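Long-range contacts in hypothetical protein TM1380 (Thermotoga maritima, PDB 1Z85), which probably methylates the N3 position of one uridine in 16S ribosomal RNA, using S-adenosyl-L-methionine as the methyl donor: residues E48-S56 against K143-S151; P83-G94 against V111-S122. One frame throughout, in Å; residues are numbered along the deposited sequence.

Contact 1: residues E48-S56 against K143-S151; sequences EATDGNGFS and KRYLFPKVS
Gly52 CA sits over the face of the Phe147 ring, 3.6 Å from its centroid, a CH-pi contact; a CB on this residue would clash with the ring near CD2. The same glycine's O accepts a nearly straight bond from Phe147 N (3.0 Å), with the donor above the carbonyl plane, and water 1 links it to Lys149 NZ. Gly54 N donates to Tyr145 O at 2.8 Å; a CB on Gly54 would jam against the preceding carbonyl O. Leu146 CD1 packs on the Asn53 backbone, 3.7 Å from CA. Tyr145 CE2 rests 3.6 Å from Ser56 CB, and its OH donates to Glu48 OE2 (2.8 Å) on the syn side, tilted 30° out of the carboxylate plane. Ser56 OG reaches that oxygen from the anti side, so two hydroxyls grip one atom. With CG anti to N (chi1 -168°) and the chain extended, Glu48 reaches the phenol edge. Behind this shell, Thr50 OG1 accepts from Gly52 N in an ST turn, and Asp51 OD1 from Asn53 N in an Asx turn. Glu80 OE2 and OE1 accept from Tyr145 N and Leu146 N. The hairpin between strands 46-50 and 55-64, part of the PUA domain, thus meets the segment following helix 128-142, and Phe147 packs on Val135 and Ala139 of that helix.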
loop_
_atom_site.group_PDB
_atom_site.type_symbol
_atom_site.label_atom_id
_atom_site.label_comp_id
_atom_site.label_asym_id
_atom_site.label_seq_id
_atom_site.Cartn_x
_atom_site.Cartn_y
_atom_site.Cartn_z
ATOM N N GLU B 48 29.491 4.150 -1.704
ATOM C CA GLU B 48 28.844 5.021 -0.771
ATOM C C GLU B 48 28.230 4.188 0.356
ATOM O O GLU B 48 27.508 3.209 0.097
ATOM C CB GLU B 48 27.749 5.824 -1.455
ATOM C CG GLU B 48 27.236 6.963 -0.561
ATOM C CD GLU B 48 25.958 7.647 -1.048
ATOM O OE1 GLU B 48 25.434 7.322 -2.139
ATOM O OE2 GLU B 48 25.479 8.528 -0.308
ATOM N N ALA B 49 28.530 4.585 1.592
ATOM C CA ALA B 49 27.913 4.008 2.783
ATOM C C ALA B 49 27.250 5.077 3.617
ATOM O O ALA B 49 27.528 6.261 3.437
ATOM C CB ALA B 49 28.944 3.268 3.622
ATOM N N THR B 50 26.340 4.642 4.488
ATOM C CA THR B 50 25.823 5.471 5.563
ATOM C C THR B 50 26.043 4.787 6.889
ATOM O O THR B 50 26.125 3.564 6.954
ATOM C CB THR B 50 24.325 5.771 5.412
ATOM O OG1 THR B 50 23.872 6.574 6.522
ATOM C CG2 THR B 50 23.525 4.496 5.326
ATOM N N ASP B 51 26.131 5.575 7.956
ATOM C CA ASP B 51 26.183 5.000 9.295
ATOM C C ASP B 51 24.787 4.865 9.913
ATOM O O ASP B 51 24.670 4.384 11.003
ATOM C CB ASP B 51 27.109 5.808 10.213
ATOM C CG ASP B 51 26.748 7.260 10.286
ATOM O OD1 ASP B 51 25.748 7.642 9.649
ATOM O OD2 ASP B 51 27.487 8.021 10.946
ATOM N N GLY B 52 23.744 5.317 9.218
ATOM C CA GLY B 52 22.411 5.374 9.809
ATOM C C GLY B 52 22.152 6.492 10.803
ATOM O O GLY B 52 21.084 6.532 11.428
ATOM N N ASN B 53 23.098 7.412 10.978
ATOM C CA ASN B 53 22.856 8.609 11.805
ATOM C C ASN B 53 22.907 9.887 10.996
ATOM O O ASN B 53 23.165 10.958 11.527
ATOM C CB ASN B 53 23.826 8.689 12.973
ATOM C CG ASN B 53 23.963 7.374 13.689
ATOM O OD1 ASN B 53 25.081 6.891 13.887
ATOM N ND2 ASN B 53 22.824 6.761 14.062
ATOM N N GLY B 54 22.618 9.780 9.711
ATOM C CA GLY B 54 22.503 10.961 8.853
ATOM C C GLY B 54 23.699 11.248 7.971
ATOM O O GLY B 54 23.662 12.182 7.135
ATOM N N PHE B 55 24.762 10.463 8.116
ATOM C CA PHE B 55 25.945 10.751 7.336
ATOM C C PHE B 55 26.103 9.831 6.158
ATOM O O PHE B 55 25.668 8.658 6.174
ATOM C CB PHE B 55 27.192 10.775 8.221
ATOM C CG PHE B 55 27.180 11.901 9.215
ATOM C CD1 PHE B 55 26.503 11.762 10.427
ATOM C CD2 PHE B 55 27.793 13.098 8.925
ATOM C CE1 PHE B 55 26.456 12.786 11.345
ATOM C CE2 PHE B 55 27.760 14.137 9.848
ATOM C CZ PHE B 55 27.074 13.974 11.068
ATOM N N SER B 56 26.690 10.415 5.118
ATOM C CA SER B 56 27.069 9.702 3.914
ATOM C C SER B 56 28.607 9.671 3.819
ATOM O O SER B 56 29.273 10.687 4.062
ATOM C CB SER B 56 26.449 10.392 2.687
ATOM O OG SER B 56 26.906 9.818 1.479
ATOM N N LYS B 143 17.201 5.092 0.549
ATOM C CA LYS B 143 18.289 6.042 0.713
ATOM C C LYS B 143 17.983 6.995 1.851
ATOM O O LYS B 143 18.011 8.221 1.717
ATOM C CB LYS B 143 18.576 6.766 -0.599
ATOM C CG LYS B 143 18.730 5.838 -1.817
ATOM C CD LYS B 143 20.030 5.028 -1.835
ATOM C CE LYS B 143 20.500 4.654 -3.311
ATOM N NZ LYS B 143 20.323 3.180 -3.677
ATOM N N ARG B 144 17.687 6.397 2.994
ATOM C CA ARG B 144 17.381 7.142 4.198
ATOM C C ARG B 144 18.572 7.067 5.154
ATOM O O ARG B 144 18.840 6.016 5.725
ATOM C CB ARG B 144 16.097 6.597 4.785
ATOM C CG ARG B 144 15.762 7.221 6.064
ATOM C CD ARG B 144 14.323 7.090 6.409
ATOM N NE ARG B 144 14.196 7.671 7.742
ATOM C CZ ARG B 144 13.176 7.506 8.575
ATOM N NH1 ARG B 144 12.111 6.758 8.255
ATOM N NH2 ARG B 144 13.243 8.115 9.745
ATOM N N TYR B 145 19.278 8.196 5.322
ATOM C CA TYR B 145 20.569 8.252 5.983
ATOM C C TYR B 145 20.469 8.249 7.500
ATOM O O TYR B 145 21.412 7.810 8.194
ATOM C CB TYR B 145 21.368 9.479 5.503
ATOM C CG TYR B 145 21.736 9.350 4.058
ATOM C CD1 TYR B 145 20.849 9.730 3.060
ATOM C CD2 TYR B 145 22.955 8.818 3.681
ATOM C CE1 TYR B 145 21.180 9.604 1.708
ATOM C CE2 TYR B 145 23.299 8.685 2.339
ATOM C CZ TYR B 145 22.404 9.077 1.361
ATOM O OH TYR B 145 22.720 8.926 0.041
ATOM N N LEU B 146 19.347 8.755 8.008
ATOM C CA LEU B 146 19.083 8.755 9.440
ATOM C C LEU B 146 17.977 7.746 9.677
ATOM O O LEU B 146 16.854 7.960 9.286
ATOM C CB LEU B 146 18.697 10.164 9.936
ATOM C CG LEU B 146 18.301 10.254 11.427
ATOM C CD1 LEU B 146 19.451 9.938 12.395
ATOM C CD2 LEU B 146 17.730 11.607 11.781
ATOM N N PHE B 147 18.316 6.621 10.294
ATOM C CA PHE B 147 17.384 5.488 10.407
ATOM C C PHE B 147 16.428 5.821 11.554
ATOM O O PHE B 147 16.865 6.477 12.501
ATOM C CB PHE B 147 18.167 4.187 10.753
ATOM C CG PHE B 147 19.059 3.632 9.632
ATOM C CD1 PHE B 147 19.181 4.252 8.403
ATOM C CD2 PHE B 147 19.796 2.486 9.848
ATOM C CE1 PHE B 147 20.022 3.741 7.408
ATOM C CE2 PHE B 147 20.639 1.952 8.847
ATOM C CZ PHE B 147 20.738 2.573 7.640
ATOM N N PRO B 148 15.153 5.331 11.519
ATOM C CA PRO B 148 14.345 5.383 12.725
ATOM C C PRO B 148 14.964 4.549 13.848
ATOM O O PRO B 148 15.613 3.532 13.591
ATOM C CB PRO B 148 12.997 4.767 12.303
ATOM C CG PRO B 148 13.313 3.930 11.123
ATOM C CD PRO B 148 14.430 4.662 10.431
ATOM N N LYS B 149 14.749 5.004 15.080
ATOM C CA LYS B 149 15.120 4.267 16.251
ATOM C C LYS B 149 14.040 3.224 16.498
ATOM O O LYS B 149 12.928 3.407 16.049
ATOM C CB LYS B 149 15.202 5.188 17.479
ATOM C CG LYS B 149 15.935 6.507 17.315
ATOM C CD LYS B 149 17.360 6.387 16.797
ATOM C CE LYS B 149 18.078 7.768 16.833
ATOM N NZ LYS B 149 19.338 7.841 16.009
ATOM N N VAL B 150 14.392 2.124 17.183
ATOM C CA VAL B 150 13.445 1.078 17.603
ATOM C C VAL B 150 13.575 0.866 19.113
ATOM O O VAL B 150 14.657 0.940 19.647
ATOM C CB VAL B 150 13.638 -0.268 16.840
ATOM C CG1 VAL B 150 13.386 -0.074 15.302
ATOM C CG2 VAL B 150 15.001 -0.855 17.109
ATOM N N SER B 151 12.432 0.703 19.788
ATOM C CA SER B 151 12.361 0.511 21.216
ATOM C C SER B 151 11.212 -0.457 21.525
ATOM O O SER B 151 10.330 -0.720 20.657
ATOM C CB SER B 151 12.055 1.841 21.895
ATOM O OG SER B 151 13.033 2.818 21.561
HETATM O O HOH W 1 19.261 6.463 13.640
#

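Contact 2: residues P83-G94 against V111-S122; sequences PTEKLSVVVPIG and VDEIFFHKFERS
Asp112 turns its CG beside its own backbone N (chi1 -61°), which carries OD2 to Leu87 N across the contact, 3.0 Å away and met on the anti lone pair. This opens the parallel pairing of strands 87-92 and 113-117, the two strands of a right-handed beta-alpha-beta crossover through helix 96-108 in the alpha/beta knot domain. Leu87 O accepts from both Asp112 N and Glu113 N; further on, Val89 N and Val91 N donate to Glu113 O and Phe115 O, while their carbonyls accept from Phe115 N and His117 N. Lys233 forms a salt bridge with Asp112 OD2; an alanine in place of the aspartate would probably leave Leu87 N and the Lys233 ammonium without their shared acceptor. Beta-branched Val89, Val91 and Ile114 suit extended strands: Val91 CG2 meets Ile114 CG2 (3.6 Å), and Val89 CG2 presses tightly on CG2 of Val111 (3.4 Å), which leads into the second strand. Helix 96-108 covers Val89 and Ile114 through Cys106. Val91 CG1 touches the Phe116 ring edge at CE1. At the C-terminal ends of the strands, Pro92 CB packs against Phe119 CE1 (3.6 Å), while His117 ND1 sits over the centre of that ring's face. Ser122 OG donates to Ile93 O (2.7 Å) in the carbonyl plane, and water 2 joins that oxygen to Phe119 N.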
loop_
_atom_site.group_PDB
_atom_site.type_symbol
_atom_site.label_atom_id
_atom_site.label_comp_id
_atom_site.label_asym_id
_atom_site.label_seq_id
_atom_site.Cartn_x
_atom_site.Cartn_y
_atom_site.Cartn_z
ATOM N N PRO B 83 15.172 15.470 13.523
ATOM C CA PRO B 83 14.054 16.412 13.378
ATOM C C PRO B 83 13.662 17.006 14.733
ATOM O O PRO B 83 13.807 16.345 15.765
ATOM C CB PRO B 83 12.936 15.524 12.836
ATOM C CG PRO B 83 13.213 14.222 13.464
ATOM C CD PRO B 83 14.710 14.074 13.535
ATOM N N THR B 84 13.159 18.238 14.721
ATOM C CA THR B 84 12.664 18.872 15.939
ATOM C C THR B 84 11.336 18.283 16.372
ATOM O O THR B 84 11.130 18.100 17.564
ATOM C CB THR B 84 12.463 20.372 15.785
ATOM O OG1 THR B 84 13.171 20.829 14.634
ATOM C CG2 THR B 84 12.945 21.096 17.040
ATOM N N GLU B 85 10.431 17.986 15.438
ATOM C CA GLU B 85 9.220 17.265 15.837
ATOM C C GLU B 85 9.111 15.847 15.250
ATOM O O GLU B 85 9.234 15.608 14.053
ATOM C CB GLU B 85 7.981 18.155 15.722
ATOM C CG GLU B 85 6.858 17.778 14.809
ATOM C CD GLU B 85 5.787 18.878 14.844
ATOM O OE1 GLU B 85 5.586 19.446 15.942
ATOM O OE2 GLU B 85 5.192 19.197 13.785
ATOM N N LYS B 86 8.959 14.893 16.150
ATOM C CA LYS B 86 9.091 13.494 15.796
ATOM C C LYS B 86 7.721 12.920 15.467
ATOM O O LYS B 86 6.701 13.307 16.053
ATOM C CB LYS B 86 9.727 12.666 16.917
ATOM C CG LYS B 86 10.970 13.262 17.580
ATOM C CD LYS B 86 12.256 12.465 17.333
ATOM C CE LYS B 86 13.457 13.111 18.067
ATOM N NZ LYS B 86 13.686 14.553 17.696
ATOM N N LEU B 87 7.732 12.005 14.499
ATOM C CA LEU B 87 6.611 11.123 14.221
ATOM C C LEU B 87 6.943 9.736 14.786
ATOM O O LEU B 87 7.925 9.103 14.394
ATOM C CB LEU B 87 6.371 11.077 12.720
ATOM C CG LEU B 87 5.308 10.066 12.260
ATOM C CD1 LEU B 87 3.955 10.365 12.863
ATOM C CD2 LEU B 87 5.227 10.070 10.773
ATOM N N SER B 88 6.125 9.269 15.712
ATOM C CA SER B 88 6.341 7.974 16.372
ATOM C C SER B 88 5.184 7.033 15.990
ATOM O O SER B 88 4.055 7.482 15.822
ATOM C CB SER B 88 6.430 8.145 17.901
ATOM O OG SER B 88 7.458 9.065 18.235
ATOM N N VAL B 89 5.485 5.743 15.837
ATOM C CA VAL B 89 4.472 4.740 15.584
ATOM C C VAL B 89 4.640 3.596 16.578
ATOM O O VAL B 89 5.741 3.105 16.789
ATOM C CB VAL B 89 4.576 4.225 14.126
ATOM C CG1 VAL B 89 3.566 3.182 13.841
ATOM C CG2 VAL B 89 4.352 5.400 13.089
ATOM N N VAL B 90 3.534 3.152 17.162
ATOM C CA VAL B 90 3.509 1.917 17.958
ATOM C C VAL B 90 3.086 0.793 17.039
ATOM O O VAL B 90 1.964 0.827 16.495
ATOM C CB VAL B 90 2.529 1.994 19.097
ATOM C CG1 VAL B 90 2.469 0.682 19.828
ATOM C CG2 VAL B 90 2.933 3.128 20.026
ATOM N N VAL B 91 4.041 -0.116 16.789
ATOM C CA VAL B 91 3.877 -1.323 15.966
ATOM C C VAL B 91 3.561 -2.523 16.874
ATOM O O VAL B 91 4.272 -2.793 17.859
ATOM C CB VAL B 91 5.137 -1.575 15.139
ATOM C CG1 VAL B 91 5.097 -2.943 14.366
ATOM C CG2 VAL B 91 5.367 -0.389 14.159
ATOM N N PRO B 92 2.440 -3.211 16.599
ATOM C CA PRO B 92 2.118 -4.391 17.369
ATOM C C PRO B 92 3.100 -5.526 17.073
ATOM O O PRO B 92 3.469 -5.738 15.905
ATOM C CB PRO B 92 0.702 -4.751 16.911
ATOM C CG PRO B 92 0.564 -4.126 15.546
ATOM C CD PRO B 92 1.435 -2.903 15.560
ATOM N N ILE B 93 3.532 -6.203 18.139
ATOM C CA ILE B 93 4.306 -7.424 18.071
ATOM C C ILE B 93 3.335 -8.558 17.746
ATOM O O ILE B 93 2.553 -8.972 18.586
ATOM C CB ILE B 93 5.058 -7.705 19.368
ATOM C CG1 ILE B 93 6.131 -6.634 19.594
ATOM C CG2 ILE B 93 5.702 -9.048 19.319
ATOM C CD1 ILE B 93 6.717 -6.625 21.026
ATOM N N GLY B 94 3.364 -8.992 16.478
ATOM C CA GLY B 94 2.415 -9.980 15.946
ATOM C C GLY B 94 3.083 -10.852 14.893
ATOM O O GLY B 94 4.298 -11.022 14.913
ATOM N N VAL B 111 8.725 7.973 9.369
ATOM C CA VAL B 111 8.622 7.819 10.818
ATOM C C VAL B 111 10.011 7.889 11.467
ATOM O O VAL B 111 10.979 7.322 10.947
ATOM C CB VAL B 111 7.894 6.489 11.173
ATOM C CG1 VAL B 111 7.987 6.148 12.625
ATOM C CG2 VAL B 111 6.442 6.528 10.689
ATOM N N ASP B 112 10.090 8.621 12.584
ATOM C CA ASP B 112 11.346 8.833 13.351
ATOM C C ASP B 112 11.619 7.801 14.448
ATOM O O ASP B 112 12.762 7.460 14.685
ATOM C CB ASP B 112 11.351 10.244 13.979
ATOM C CG ASP B 112 11.276 11.330 12.932
ATOM O OD1 ASP B 112 12.153 11.399 12.049
ATOM O OD2 ASP B 112 10.307 12.089 12.949
ATOM N N GLU B 113 10.557 7.299 15.095
ATOM C CA GLU B 113 10.667 6.276 16.153
ATOM C C GLU B 113 9.613 5.179 16.051
ATOM O O GLU B 113 8.436 5.472 15.926
ATOM C CB GLU B 113 10.543 6.898 17.547
ATOM C CG GLU B 113 11.488 8.041 17.770
ATOM C CD GLU B 113 12.331 7.929 19.065
ATOM O OE1 GLU B 113 12.387 6.822 19.727
ATOM O OE2 GLU B 113 12.973 8.980 19.369
ATOM N N ILE B 114 10.062 3.922 16.107
ATOM C CA ILE B 114 9.181 2.756 16.170
ATOM C C ILE B 114 9.207 2.188 17.620
ATOM O O ILE B 114 10.274 2.037 18.237
ATOM C CB ILE B 114 9.660 1.700 15.194
ATOM C CG1 ILE B 114 9.851 2.340 13.813
ATOM C CG2 ILE B 114 8.695 0.508 15.166
ATOM C CD1 ILE B 114 10.369 1.396 12.770
ATOM N N PHE B 115 8.016 1.899 18.141
ATOM C CA PHE B 115 7.827 1.317 19.472
ATOM C C PHE B 115 7.080 0.009 19.304
ATOM O O PHE B 115 5.971 -0.035 18.752
ATOM C CB PHE B 115 7.056 2.246 20.408
ATOM C CG PHE B 115 7.798 3.494 20.762
ATOM C CD1 PHE B 115 8.638 3.528 21.853
ATOM C CD2 PHE B 115 7.668 4.653 19.983
ATOM C CE1 PHE B 115 9.324 4.691 22.179
ATOM C CE2 PHE B 115 8.375 5.797 20.266
ATOM C CZ PHE B 115 9.194 5.845 21.376
ATOM N N PHE B 116 7.686 -1.062 19.794
ATOM C CA PHE B 116 7.087 -2.394 19.710
ATOM C C PHE B 116 6.319 -2.751 20.963
ATOM O O PHE B 116 6.902 -2.912 22.036
ATOM C CB PHE B 116 8.188 -3.422 19.417
ATOM C CG PHE B 116 8.766 -3.269 18.064
ATOM C CD1 PHE B 116 7.974 -3.467 16.961
ATOM C CD2 PHE B 116 10.075 -2.912 17.886
ATOM C CE1 PHE B 116 8.501 -3.329 15.719
ATOM C CE2 PHE B 116 10.607 -2.772 16.615
ATOM C CZ PHE B 116 9.847 -2.978 15.564
ATOM N N HIS B 117 5.013 -2.942 20.809
ATOM C CA HIS B 117 4.159 -3.333 21.910
ATOM C C HIS B 117 3.419 -4.675 21.663
ATOM O O HIS B 117 2.901 -4.954 20.605
ATOM C CB HIS B 117 3.168 -2.170 22.213
ATOM C CG HIS B 117 2.362 -2.362 23.468
ATOM N ND1 HIS B 117 1.014 -2.667 23.441
ATOM C CD2 HIS B 117 2.708 -2.304 24.776
ATOM C CE1 HIS B 117 0.572 -2.813 24.683
ATOM N NE2 HIS B 117 1.567 -2.549 25.515
ATOM N N LYS B 118 3.416 -5.515 22.663
ATOM C CA LYS B 118 2.661 -6.737 22.631
ATOM C C LYS B 118 1.264 -6.479 23.270
ATOM O O LYS B 118 1.096 -6.371 24.509
ATOM C CB LYS B 118 3.451 -7.812 23.382
ATOM C CG LYS B 118 2.991 -9.294 23.235
ATOM C CD LYS B 118 3.446 -10.034 24.557
ATOM C CE LYS B 118 3.418 -11.569 24.506
ATOM N NZ LYS B 118 4.518 -12.223 25.349
ATOM N N PHE B 119 0.251 -6.392 22.415
ATOM C CA PHE B 119 -1.126 -6.133 22.890
ATOM C C PHE B 119 -1.626 -7.380 23.574
ATOM O O PHE B 119 -1.034 -8.460 23.395
ATOM C CB PHE B 119 -2.027 -5.699 21.737
ATOM C CG PHE B 119 -1.697 -4.313 21.206
ATOM C CD1 PHE B 119 -0.652 -4.119 20.293
ATOM C CD2 PHE B 119 -2.405 -3.212 21.623
ATOM C CE1 PHE B 119 -0.326 -2.869 19.822
ATOM C CE2 PHE B 119 -2.090 -1.949 21.140
ATOM C CZ PHE B 119 -1.045 -1.778 20.236
ATOM N N GLU B 120 -2.705 -7.248 24.356
ATOM C CA GLU B 120 -3.156 -8.340 25.225
ATOM C C GLU B 120 -3.533 -9.601 24.440
ATOM O O GLU B 120 -3.302 -10.716 24.896
ATOM C CB GLU B 120 -4.307 -7.887 26.161
ATOM C CG GLU B 120 -3.815 -7.038 27.361
ATOM C CD GLU B 120 -4.915 -6.331 28.213
ATOM O OE1 GLU B 120 -6.152 -6.462 27.964
ATOM O OE2 GLU B 120 -4.502 -5.608 29.159
ATOM N N ARG B 121 -4.086 -9.435 23.246
ATOM C CA ARG B 121 -4.475 -10.595 22.442
ATOM C C ARG B 121 -3.379 -11.285 21.624
ATOM O O ARG B 121 -3.687 -12.271 20.950
ATOM C CB ARG B 121 -5.642 -10.214 21.543
ATOM C CG ARG B 121 -6.912 -10.047 22.365
ATOM C CD ARG B 121 -8.046 -9.647 21.521
ATOM N NE ARG B 121 -9.224 -9.314 22.318
ATOM C CZ ARG B 121 -10.353 -8.865 21.783
ATOM N NH1 ARG B 121 -10.440 -8.697 20.475
ATOM N NH2 ARG B 121 -11.388 -8.573 22.544
ATOM N N SER B 122 -2.137 -10.801 21.689
ATOM C CA SER B 122 -1.006 -11.409 20.951
ATOM C C SER B 122 -0.143 -12.205 21.893
ATOM O O SER B 122 0.076 -11.772 22.999
ATOM C CB SER B 122 -0.118 -10.359 20.341
ATOM O OG SER B 122 1.016 -10.914 19.693
HETATM O O HOH W 2 0.567 -7.451 19.512
#

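In the fold
Contact 1 joins the PUA domain to the methyltransferase domain, whereas contact 2 lies wholly within the latter; their centres are about 18 Å apart. They meet through strand 149-152, the neighbour of strand 113-117 in the parallel sheet. Ser151 O and Phe116 N lie 2.8 Å apart, a probable hydrogen bond, and Arg144 NH2 probably bonds Val111 O at 2.7 Å, so the segment that receives the hairpin also pairs with strand 113-117 and with the residues leading into it. Pro148 CB packs there too, 3.5 Å from Val111 O. Along the chain, both segments of contact 2 fall between those of contact 1. Neither contact includes a bound cofactor; knotted methyltransferases of this superfamily bind S-adenosyl-L-methionine at their C-terminal knot.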